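Local coordinates for RagB/SusD domain protein (Flavobacterium johnsoniae, PDB 5J5U), which probably binds chitin or chitin-derived oligosaccharides as a SusD homologue of a chitin utilization locus in Flavobacterium johnsoniae, at residues D30-H35 with V65-T70; R36-Y41 with N245-G250. One frame throughout, in Å; residues are numbered along the deposited sequence.

Contact 1: residues D30-H35 with V65-T70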
ATOM      1  N   ASP A  30      -7.122  -7.986  -9.734  1.00 21.63           N
ATOM      2  CA  ASP A  30      -6.111  -8.631 -10.571  1.00 23.11           C
ATOM      3  C   ASP A  30      -5.192  -9.414  -9.633  1.00 21.57           C
ATOM      4  O   ASP A  30      -4.270  -8.856  -9.028  1.00 21.21           O
ATOM      5  CB  ASP A  30      -5.312  -7.612 -11.395  1.00 21.54           C
ATOM      6  CG  ASP A  30      -4.476  -8.272 -12.489  1.00 27.80           C
ATOM      7  OD1 ASP A  30      -4.258  -9.503 -12.415  1.00 23.75           O
ATOM      8  OD2 ASP A  30      -3.998  -7.550 -13.394  1.00 23.13           O
ATOM      9  N   GLY A  31      -5.491 -10.702  -9.485  1.00 17.84           N
ATOM     10  CA  GLY A  31      -4.761 -11.564  -8.580  1.00 17.35           C
ATOM     11  C   GLY A  31      -3.335 -11.754  -9.039  1.00 21.87           C
ATOM     12  O   GLY A  31      -2.457 -12.080  -8.233  1.00 20.89           O
ATOM     13  N   TYR A  32      -3.111 -11.541 -10.336  1.00 17.45           N
ATOM     14  CA  TYR A  32      -1.786 -11.710 -10.917  1.00 19.17           C
ATOM     15  C   TYR A  32      -0.738 -10.807 -10.237  1.00 15.63           C
ATOM     16  O   TYR A  32       0.324 -11.303  -9.859  1.00 14.73           O
ATOM     17  CB  TYR A  32      -1.822 -11.461 -12.434  1.00 18.68           C
ATOM     18  CG  TYR A  32      -0.524 -11.785 -13.129  1.00 21.02           C
ATOM     19  CD1 TYR A  32       0.367 -10.781 -13.496  1.00 19.65           C
ATOM     20  CD2 TYR A  32      -0.170 -13.106 -13.393  1.00 23.91           C
ATOM     21  CE1 TYR A  32       1.563 -11.089 -14.122  1.00 21.40           C
ATOM     22  CE2 TYR A  32       1.016 -13.420 -14.011  1.00 17.46           C
ATOM     23  CZ  TYR A  32       1.882 -12.411 -14.365  1.00 21.77           C
ATOM     24  OH  TYR A  32       3.069 -12.720 -14.980  1.00 26.22           O
ATOM     25  N   TYR A  33      -1.004  -9.517 -10.041  1.00 11.60           N
ATOM     26  CA  TYR A  33       0.030  -8.715  -9.358  1.00 15.85           C
ATOM     27  C   TYR A  33      -0.247  -8.470  -7.894  1.00 16.39           C
ATOM     28  O   TYR A  33       0.653  -8.040  -7.176  1.00 17.94           O
ATOM     29  CB  TYR A  33       0.299  -7.367 -10.055  1.00 12.45           C
ATOM     30  CG  TYR A  33      -0.768  -6.312 -10.022  1.00 11.31           C
ATOM     31  CD1 TYR A  33      -1.029  -5.575  -8.876  1.00 13.33           C
ATOM     32  CD2 TYR A  33      -1.479  -5.998 -11.176  1.00 18.33           C
ATOM     33  CE1 TYR A  33      -2.019  -4.562  -8.864  1.00 17.03           C
ATOM     34  CE2 TYR A  33      -2.446  -5.002 -11.188  1.00 14.29           C
ATOM     35  CZ  TYR A  33      -2.711  -4.290 -10.039  1.00 17.44           C
ATOM     36  OH  TYR A  33      -3.665  -3.310 -10.075  1.00 17.94           O
ATOM     37  N   GLN A  34      -1.466  -8.730  -7.434  1.00 12.67           N
ATOM     38  CA  GLN A  34      -1.695  -8.716  -5.988  1.00 14.69           C
ATOM     39  C   GLN A  34      -0.886  -9.825  -5.355  1.00 15.05           C
ATOM     40  O   GLN A  34      -0.312  -9.664  -4.270  1.00 15.09           O
ATOM     41  CB  GLN A  34      -3.182  -8.890  -5.640  1.00 16.91           C
ATOM     42  CG  GLN A  34      -4.041  -7.708  -5.989  1.00 17.22           C
ATOM     43  CD  GLN A  34      -3.704  -6.471  -5.160  1.00 19.57           C
ATOM     44  OE1 GLN A  34      -3.126  -6.556  -4.067  1.00 11.91           O
ATOM     45  NE2 GLN A  34      -4.062  -5.313  -5.690  1.00 22.15           N
ATOM     46  N   HIS A  35      -0.836 -10.959  -6.038  1.00 11.79           N
ATOM     47  CA  HIS A  35      -0.082 -12.085  -5.524  1.00 14.60           C
ATOM     48  C   HIS A  35       1.423 -11.774  -5.580  1.00 15.16           C
ATOM     49  O   HIS A  35       2.159 -12.016  -4.619  1.00 16.18           O
ATOM     50  CB  HIS A  35      -0.415 -13.361  -6.330  1.00 11.06           C
ATOM     51  CG  HIS A  35       0.055 -14.630  -5.692  1.00 17.28           C
ATOM     52  ND1 HIS A  35      -0.061 -15.860  -6.306  1.00 18.64           N
ATOM     53  CD2 HIS A  35       0.632 -14.866  -4.487  1.00 17.66           C
ATOM     54  CE1 HIS A  35       0.439 -16.794  -5.516  1.00 17.98           C
ATOM     55  NE2 HIS A  35       0.864 -16.219  -4.405  1.00 25.15           N
ATOM     56  N   VAL A  65      12.648 -13.383  -9.453  1.00 14.83           N
ATOM     57  CA  VAL A  65      11.869 -14.056 -10.501  1.00 14.60           C
ATOM     58  C   VAL A  65      11.341 -12.914 -11.361  1.00 16.43           C
ATOM     59  O   VAL A  65      10.588 -12.049 -10.857  1.00 17.29           O
ATOM     60  CB  VAL A  65      10.686 -14.903  -9.949  1.00 18.27           C
ATOM     61  CG1 VAL A  65      10.006 -15.677 -11.077  1.00 14.30           C
ATOM     62  CG2 VAL A  65      11.156 -15.872  -8.866  1.00 14.18           C
ATOM     63  N   ASP A  66      11.768 -12.881 -12.620  1.00 13.53           N
ATOM     64  CA  ASP A  66      11.431 -11.788 -13.544  1.00 17.02           C
ATOM     65  C   ASP A  66       9.942 -11.516 -13.587  1.00 13.67           C
ATOM     66  O   ASP A  66       9.511 -10.381 -13.542  1.00 14.87           O
ATOM     67  CB  ASP A  66      11.924 -12.088 -14.972  1.00 11.25           C
ATOM     68  CG  ASP A  66      13.427 -12.120 -15.079  1.00 11.35           C
ATOM     69  OD1 ASP A  66      14.099 -11.568 -14.178  1.00 15.84           O
ATOM     70  OD2 ASP A  66      13.947 -12.698 -16.067  1.00 14.85           O
ATOM     71  N   GLU A  67       9.169 -12.575 -13.714  1.00 13.78           N
ATOM     72  CA  GLU A  67       7.729 -12.469 -13.789  1.00 14.81           C
ATOM     73  C   GLU A  67       7.168 -11.789 -12.540  1.00 13.30           C
ATOM     74  O   GLU A  67       6.224 -10.981 -12.624  1.00 14.39           O
ATOM     75  CB  GLU A  67       7.108 -13.853 -13.959  1.00 22.50           C
ATOM     76  CG  GLU A  67       5.617 -13.838 -14.014  1.00 28.64           C
ATOM     77  CD  GLU A  67       4.997 -15.204 -13.829  1.00 34.82           C
ATOM     78  OE1 GLU A  67       5.040 -15.688 -12.689  1.00 21.59           O
ATOM     79  OE2 GLU A  67       4.440 -15.772 -14.806  1.00 43.07           O
ATOM     80  N   TYR A  68       7.754 -12.107 -11.385  1.00 13.39           N
ATOM     81  CA  TYR A  68       7.235 -11.587 -10.120  1.00 10.01           C
ATOM     82  C   TYR A  68       7.551 -10.119 -10.019  1.00  8.73           C
ATOM     83  O   TYR A  68       6.705  -9.329  -9.641  1.00 10.97           O
ATOM     84  CB  TYR A  68       7.789 -12.347  -8.917  1.00  8.82           C
ATOM     85  CG  TYR A  68       7.340 -13.801  -8.802  1.00 11.01           C
ATOM     86  CD1 TYR A  68       6.415 -14.341  -9.692  1.00 14.21           C
ATOM     87  CD2 TYR A  68       7.816 -14.627  -7.760  1.00 14.06           C
ATOM     88  CE1 TYR A  68       5.990 -15.672  -9.583  1.00 17.80           C
ATOM     89  CE2 TYR A  68       7.390 -15.971  -7.634  1.00 15.52           C
ATOM     90  CZ  TYR A  68       6.479 -16.479  -8.551  1.00 17.99           C
ATOM     91  OH  TYR A  68       6.051 -17.787  -8.474  1.00 29.77           O
ATOM     92  N   ALA A  69       8.766  -9.750 -10.399  1.00 10.67           N
ATOM     93  CA  ALA A  69       9.190  -8.364 -10.338  1.00 11.59           C
ATOM     94  C   ALA A  69       8.519  -7.483 -11.401  1.00 15.42           C
ATOM     95  O   ALA A  69       8.356  -6.286 -11.155  1.00 11.25           O
ATOM     96  CB  ALA A  69      10.711  -8.271 -10.470  1.00 11.86           C
ATOM     97  N   THR A  70       8.123  -8.049 -12.559  1.00  9.08           N
ATOM     98  CA  THR A  70       7.552  -7.210 -13.607  1.00  9.70           C
ATOM     99  C   THR A  70       6.031  -7.303 -13.766  1.00 14.69           C
ATOM    100  O   THR A  70       5.457  -6.615 -14.629  1.00 12.00           O
ATOM    101  CB  THR A  70       8.172  -7.530 -14.976  1.00 12.76           C
ATOM    102  OG1 THR A  70       7.836  -8.866 -15.367  1.00  9.68           O
ATOM    103  CG2 THR A  70       9.690  -7.351 -14.940  1.00 10.68           C
TER
HETATM  104  O   HOH W   1       4.982 -10.467 -15.512  1.00 22.64           O
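Y32 and E67 meet where the N-terminal turns of helix 31-45 and helix 66-90 face each other. CG of Y32 stands anti to the backbone N (chi1 -173°), and from there the ring carries its hydroxyl across to the second helix. The meeting point is the aliphatic part of E67: Y32 OH lies 2.9 Å from E67 CG, shorter than usual for an oxygen beside a methylene, so the exact separation is doubtful. Ring and carboxylate planes are 78° apart, close to perpendicular. E67 CG likewise stands anti to its own backbone N, and the extended chain beyond it takes OE1 to a salt bridge with R36, one turn beyond Y32 on the first helix. Water 1 supplies the clear polar link. It lies in the plane of the Y32 ring, at its edge, 3.0 Å from Y32 OH, and donates to E67 O over 3.2 Å. Each helix start is tied locally. D30 OD1 accepts from Y32 N at 3.1 Å as an N-cap, with a bent N-H...O angle of 135°. On the other helix, T70 OG1 donates to D66 O at 2.9 Å, from above the carbonyl plane, and that oxygen also accepts from T70 N. With 98 Å² buried in total, this is a small, water-bridged surface contact between helix N-termini, within the predominantly helical fold of the SusD family.

Contact 2: residues R36-Y41 with N245-G250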
ATOM      1  N   ARG A  36       1.880 -11.229  -6.705  1.00 11.71           N
ATOM      2  CA  ARG A  36       3.318 -11.098  -6.931  1.00 12.42           C
ATOM      3  C   ARG A  36       3.915  -9.794  -6.348  1.00 11.75           C
ATOM      4  O   ARG A  36       4.964  -9.814  -5.713  1.00  9.82           O
ATOM      5  CB  ARG A  36       3.606 -11.199  -8.429  1.00 12.42           C
ATOM      6  CG  ARG A  36       3.382 -12.602  -8.990  1.00 11.92           C
ATOM      7  CD  ARG A  36       3.212 -12.611 -10.524  1.00 15.43           C
ATOM      8  NE  ARG A  36       3.080 -13.983 -11.029  1.00 17.77           N
ATOM      9  CZ  ARG A  36       1.964 -14.706 -10.957  1.00 17.15           C
ATOM     10  NH1 ARG A  36       0.871 -14.188 -10.416  1.00 17.62           N
ATOM     11  NH2 ARG A  36       1.939 -15.948 -11.415  1.00 14.87           N
ATOM     12  N   THR A  37       3.229  -8.671  -6.521  1.00 12.86           N
ATOM     13  CA  THR A  37       3.791  -7.394  -6.099  1.00 12.36           C
ATOM     14  C   THR A  37       3.401  -7.010  -4.680  1.00 10.33           C
ATOM     15  O   THR A  37       4.221  -6.486  -3.938  1.00  9.92           O
ATOM     16  CB  THR A  37       3.362  -6.253  -7.034  1.00 13.53           C
ATOM     17  OG1 THR A  37       3.478  -6.685  -8.389  1.00  9.87           O
ATOM     18  CG2 THR A  37       4.261  -5.047  -6.822  1.00 13.13           C
ATOM     19  N   ASN A  38       2.151  -7.273  -4.315  1.00 13.02           N
ATOM     20  CA  ASN A  38       1.641  -6.978  -2.972  1.00 13.01           C
ATOM     21  C   ASN A  38       2.075  -8.054  -1.968  1.00 15.26           C
ATOM     22  O   ASN A  38       2.864  -7.776  -1.037  1.00 14.54           O
ATOM     23  CB  ASN A  38       0.096  -6.848  -3.020  1.00 11.44           C
ATOM     24  CG  ASN A  38      -0.556  -6.509  -1.656  1.00 14.73           C
ATOM     25  OD1 ASN A  38       0.096  -6.402  -0.611  1.00 15.05           O
ATOM     26  ND2 ASN A  38      -1.872  -6.349  -1.686  1.00 14.47           N
ATOM     27  N   LEU A  39       1.600  -9.281  -2.188  1.00 14.60           N
ATOM     28  CA  LEU A  39       1.829 -10.361  -1.239  1.00 13.45           C
ATOM     29  C   LEU A  39       3.293 -10.795  -1.185  1.00 11.55           C
ATOM     30  O   LEU A  39       3.919 -10.689  -0.161  1.00  8.69           O
ATOM     31  CB  LEU A  39       0.936 -11.579  -1.576  1.00 15.62           C
ATOM     32  CG  LEU A  39       0.901 -12.801  -0.624  1.00 14.45           C
ATOM     33  CD1 LEU A  39       0.944 -12.376   0.834  1.00 13.24           C
ATOM     34  CD2 LEU A  39      -0.316 -13.706  -0.858  1.00 17.00           C
ATOM     35  N   ILE A  40       3.839 -11.264  -2.296  1.00 14.29           N
ATOM     36  CA  ILE A  40       5.145 -11.909  -2.262  1.00 13.64           C
ATOM     37  C   ILE A  40       6.281 -10.919  -2.053  1.00 10.78           C
ATOM     38  O   ILE A  40       7.005 -11.020  -1.062  1.00  9.31           O
ATOM     39  CB  ILE A  40       5.420 -12.734  -3.562  1.00 10.70           C
ATOM     40  CG1 ILE A  40       4.536 -13.974  -3.605  1.00 13.79           C
ATOM     41  CG2 ILE A  40       6.889 -13.134  -3.624  1.00  8.36           C
ATOM     42  CD1 ILE A  40       4.444 -14.628  -4.982  1.00 14.09           C
ATOM     43  N   TYR A  41       6.465  -9.977  -2.969  1.00  9.75           N
ATOM     44  CA  TYR A  41       7.645  -9.110  -2.853  1.00 12.92           C
ATOM     45  C   TYR A  41       7.448  -7.960  -1.843  1.00 14.53           C
ATOM     46  O   TYR A  41       8.204  -7.896  -0.866  1.00  8.73           O
ATOM     47  CB  TYR A  41       8.061  -8.554  -4.212  1.00 11.43           C
ATOM     48  CG  TYR A  41       9.010  -9.459  -4.983  1.00 14.88           C
ATOM     49  CD1 TYR A  41       9.909 -10.288  -4.328  1.00 11.48           C
ATOM     50  CD2 TYR A  41       8.983  -9.498  -6.372  1.00 13.21           C
ATOM     51  CE1 TYR A  41      10.766 -11.118  -5.038  1.00 11.29           C
ATOM     52  CE2 TYR A  41       9.844 -10.313  -7.096  1.00 11.39           C
ATOM     53  CZ  TYR A  41      10.725 -11.128  -6.429  1.00 13.34           C
ATOM     54  OH  TYR A  41      11.553 -11.947  -7.153  1.00 15.16           O
ATOM     55  N   ASN A 245     -11.470 -10.621  -4.860  1.00 24.94           N
ATOM     56  CA  ASN A 245     -10.290  -9.977  -4.285  1.00 25.79           C
ATOM     57  C   ASN A 245      -9.031 -10.691  -4.793  1.00 17.42           C
ATOM     58  O   ASN A 245      -8.861 -11.888  -4.588  1.00 18.99           O
ATOM     59  CB  ASN A 245     -10.390  -9.983  -2.735  1.00 19.17           C
ATOM     60  CG  ASN A 245      -9.194  -9.308  -2.031  1.00 20.69           C
ATOM     61  OD1 ASN A 245      -8.043  -9.689  -2.252  1.00 18.00           O
ATOM     62  ND2 ASN A 245      -9.475  -8.341  -1.143  1.00 15.05           N
ATOM     63  N   GLY A 246      -8.173  -9.966  -5.507  1.00 23.38           N
ATOM     64  CA  GLY A 246      -6.928 -10.539  -6.021  1.00 17.57           C
ATOM     65  C   GLY A 246      -5.942 -10.982  -4.942  1.00 14.27           C
ATOM     66  O   GLY A 246      -5.222 -11.983  -5.077  1.00 12.63           O
ATOM     67  N   LEU A 247      -5.907 -10.222  -3.856  1.00 13.82           N
ATOM     68  CA  LEU A 247      -5.007 -10.541  -2.751  1.00 18.09           C
ATOM     69  C   LEU A 247      -5.406 -11.884  -2.130  1.00 19.40           C
ATOM     70  O   LEU A 247      -4.538 -12.725  -1.838  1.00 16.14           O
ATOM     71  CB  LEU A 247      -5.015  -9.436  -1.695  1.00 13.54           C
ATOM     72  CG  LEU A 247      -4.196  -9.774  -0.457  1.00 15.98           C
ATOM     73  CD1 LEU A 247      -2.742 -10.013  -0.821  1.00 15.82           C
ATOM     74  CD2 LEU A 247      -4.321  -8.678   0.619  1.00 13.45           C
ATOM     75  N   SER A 248      -6.711 -12.098  -1.965  1.00  9.78           N
ATOM     76  CA  SER A 248      -7.178 -13.381  -1.449  1.00 15.47           C
ATOM     77  C   SER A 248      -6.821 -14.476  -2.434  1.00 15.30           C
ATOM     78  O   SER A 248      -6.395 -15.547  -2.045  1.00 13.10           O
ATOM     79  CB  SER A 248      -8.687 -13.380  -1.202  1.00 19.71           C
ATOM     80  OG  SER A 248      -9.049 -12.349  -0.305  1.00 17.48           O
ATOM     81  N   TYR A 249      -6.937 -14.182  -3.718  1.00 17.23           N
ATOM     82  CA  TYR A 249      -6.482 -15.135  -4.721  1.00 16.10           C
ATOM     83  C   TYR A 249      -5.044 -15.576  -4.414  1.00 15.02           C
ATOM     84  O   TYR A 249      -4.719 -16.764  -4.485  1.00 16.91           O
ATOM     85  CB  TYR A 249      -6.570 -14.536  -6.124  1.00 18.98           C
ATOM     86  CG  TYR A 249      -5.851 -15.351  -7.169  1.00 22.14           C
ATOM     87  CD1 TYR A 249      -6.422 -16.513  -7.671  1.00 22.03           C
ATOM     88  CD2 TYR A 249      -4.607 -14.960  -7.656  1.00 23.76           C
ATOM     89  CE1 TYR A 249      -5.781 -17.266  -8.624  1.00 29.14           C
ATOM     90  CE2 TYR A 249      -3.947 -15.714  -8.610  1.00 28.77           C
ATOM     91  CZ  TYR A 249      -4.549 -16.868  -9.091  1.00 29.30           C
ATOM     92  OH  TYR A 249      -3.925 -17.632 -10.042  1.00 37.10           O
ATOM     93  N   GLY A 250      -4.178 -14.622  -4.080  1.00 17.99           N
ATOM     94  CA  GLY A 250      -2.820 -14.991  -3.698  1.00 14.88           C
ATOM     95  C   GLY A 250      -2.783 -15.854  -2.430  1.00 16.28           C
ATOM     96  O   GLY A 250      -2.123 -16.880  -2.390  1.00 16.61           O
TER
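Apolar packing carries most of this contact: L39 and L247 approach through L39 CB and L247 CD1, 4.1 Å apart. Their CA atoms, 7.0 Å apart, are the nearest across the two segments. L39 has CG anti to the backbone N (chi1 -174°), and its CD2 reaches the backbone of the second helix, 3.6 Å from G250 C. G250 presents bare backbone, so the leucine methyl lies against the main chain itself. Mixed polar-apolar contact comes next. N38 and L247 cross at about a right angle, with N38 ND2 3.9 Å from L247 CD1 and 4.1 Å from L247 CD2, so the forked end of L247 meets the amide nitrogen from one side with both methyls. That buried amide is satisfied by outside partners: ND2 bonds to Q34 OE1 and F413 O, and OD1 accepts from S415 N.

The framework is two helices far apart in sequence but packed together in the SusD-family fold, a mainly helical fold whose family belongs to the TPR clan. The axes of segments 36-41 and 246-250 approach to 9.6 Å and cross at -40°. Helix 31-45 makes a wider pi-type turn here, its Y41 N to R36 O bond measuring 3.1 Å.

Hydrogen bonding within the second segment fixes its start. N245 OD1 accepts from S248 N at 2.8 Å, an N-cap bond with a moderately bent N-H...O angle (156°) whose donor sits above the carbonyl plane. N245 ND2 bonds to T330 O, and S248 OG to L327 O.

In the fold
Both contacts use helix 31-45, on consecutive turns, with centres 8 Å apart. Contact 1 pairs the helix start with helix 66-90, nearby in sequence; contact 2 pairs the next turn with helix 246-253, some 200 residues on. Their chemistry follows burial: contact 1 is at the surface, its centre about 15 Å from the centre of the chain, and relies on water and polar groups, whereas contact 2, its centre about 12 Å from that point, is buried, with leucine and glycine packing and an amide hydrogen-bonded at both its nitrogen and its oxygen. The two also touch directly, H35 packing on G250 and Y68 on Y41, while V65 N and Y41 OH form a probable hydrogen bond.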